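Local coordinates for VapB family protein (PDB 5K8J) that probably acts as the antitoxin of a toxin-antitoxin pair, inhibiting the PIN-domain ribonuclease VapC and binding DNA, at residues Ala56-Val59 against Ala60-Gln64. Residues are numbered along the deposited sequence; the frame is centred on the assembly and turned at random.
Sequences ADLV and ATLNQ
Two turns of the short helix 55-64, the one helix of this antitoxin chain, are joined here by i to i+4 contacts, with Leu-58 meeting Leu-62 on the buried face. The two side chains cross at a slant, with CD1 of Leu-58 3.9 Å from CD1 of Leu-62. The two leucines use different first torsions: CG of Leu-58 stands opposite its backbone N (chi1 168°) and leans toward the following turn, whereas CG of Leu-62 sits beside its own N (chi1 -69°), 3.4 Å from the Leu-58 carbonyl O. Leu-62 N donates to that O at 2.9 Å, in a nearly straight bond.

In chain order the helix follows the two small antiparallel sheets and precedes a C-terminal segment without helix or strand. This face meets the toxin: Leu-58 packs on Leu-66 of the VapC chain, Leu-62 on its Val-61, with Thr-61 also against Val-61. Such docking is consistent with a part in toxin inhibition.

Beside the leucines, the Asp-57 carbonyl O is gripped twice by one residue. Thr-61 N reaches it at 2.8 Å and Thr-61 OG1 at 2.9 Å, from opposite faces of the carbonyl plane. OG1 sits 35° out of that plane; its bond helps hold the threonine rotamer and gives the hydroxyl proton an acceptor within the helix. Asp-57 OD1 is hydrogen-bonded to Ser-54 OG, just before the helix. On another flank Val-59 and Asn-63 run side by side, CG1 of Val-59 lying 3.6 Å from the amide ND2 of Asn-63, while Asn-63 N donates to Val-59 O at 2.9 Å.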
loop_
_atom_site.group_PDB
_atom_site.type_symbol
_atom_site.label_atom_id
_atom_site.label_comp_id
_atom_site.label_asym_id
_atom_site.label_seq_id
_atom_site.Cartn_x
_atom_site.Cartn_y
_atom_site.Cartn_z
ATOM N N ALA A 56 32.211 -13.377 8.576
ATOM C CA ALA A 56 33.399 -13.995 9.145
ATOM C C ALA A 56 34.254 -12.958 9.857
ATOM O O ALA A 56 34.817 -13.229 10.924
ATOM C CB ALA A 56 34.206 -14.697 8.054
ATOM N N ASP A 57 34.371 -11.760 9.275
ATOM C CA ASP A 57 35.109 -10.689 9.932
ATOM C C ASP A 57 34.415 -10.247 11.214
ATOM O O ASP A 57 35.081 -9.963 12.218
ATOM C CB ASP A 57 35.263 -9.490 8.998
ATOM C CG ASP A 57 36.193 -9.759 7.831
ATOM O OD1 ASP A 57 35.835 -9.359 6.701
ATOM O OD2 ASP A 57 37.271 -10.357 8.039
ATOM N N LEU A 58 33.088 -10.133 11.189
ATOM C CA LEU A 58 32.375 -9.748 12.403
ATOM C C LEU A 58 32.662 -10.740 13.518
ATOM O O LEU A 58 33.017 -10.352 14.639
ATOM C CB LEU A 58 30.875 -9.652 12.137
ATOM C CG LEU A 58 29.968 -9.542 13.360
ATOM C CD1 LEU A 58 30.314 -8.307 14.177
ATOM C CD2 LEU A 58 28.514 -9.490 12.952
ATOM N N VAL A 59 32.537 -12.033 13.215
ATOM C CA VAL A 59 32.732 -13.054 14.236
ATOM C C VAL A 59 34.185 -13.077 14.709
ATOM O O VAL A 59 34.461 -13.257 15.904
ATOM C CB VAL A 59 32.260 -14.413 13.701
ATOM C CG1 VAL A 59 32.757 -15.535 14.596
ATOM C CG2 VAL A 59 30.740 -14.422 13.614
ATOM N N ALA A 60 35.136 -12.838 13.807
ATOM C CA ALA A 60 36.534 -12.794 14.233
ATOM C C ALA A 60 36.795 -11.593 15.125
ATOM O O ALA A 60 37.543 -11.688 16.108
ATOM C CB ALA A 60 37.456 -12.754 13.023
ATOM N N THR A 61 36.200 -10.448 14.790
ATOM C CA THR A 61 36.351 -9.259 15.621
ATOM C C THR A 61 35.783 -9.499 17.011
ATOM O O THR A 61 36.432 -9.197 18.020
ATOM C CB THR A 61 35.666 -8.069 14.952
ATOM O OG1 THR A 61 36.345 -7.776 13.725
ATOM C CG2 THR A 61 35.691 -6.831 15.862
ATOM N N LEU A 62 34.561 -10.035 17.082
ATOM C CA LEU A 62 33.964 -10.355 18.378
ATOM C C LEU A 62 34.834 -11.329 19.174
ATOM O O LEU A 62 34.965 -11.193 20.395
ATOM C CB LEU A 62 32.566 -10.927 18.171
ATOM C CG LEU A 62 31.528 -9.920 17.661
ATOM C CD1 LEU A 62 30.243 -10.608 17.279
ATOM C CD2 LEU A 62 31.255 -8.831 18.696
ATOM N N ASN A 63 35.402 -12.340 18.516
ATOM C CA ASN A 63 36.200 -13.326 19.247
ATOM C C ASN A 63 37.529 -12.770 19.733
ATOM O O ASN A 63 38.113 -13.328 20.670
ATOM C CB ASN A 63 36.426 -14.556 18.383
ATOM C CG ASN A 63 35.165 -15.403 18.246
ATOM O OD1 ASN A 63 34.250 -15.295 19.058
ATOM N ND2 ASN A 63 35.120 -16.252 17.230
ATOM N N GLN A 64 38.030 -11.695 19.130
ATOM C CA GLN A 64 39.234 -11.048 19.643
ATOM C C GLN A 64 38.942 -10.159 20.844
ATOM O O GLN A 64 39.874 -9.682 21.489
ATOM C CB GLN A 64 39.889 -10.206 18.549
ATOM C CG GLN A 64 40.548 -11.007 17.436
ATOM C CD GLN A 64 40.736 -10.186 16.164
ATOM O OE1 GLN A 64 40.178 -9.093 16.029
ATOM N NE2 GLN A 64 41.527 -10.706 15.229
#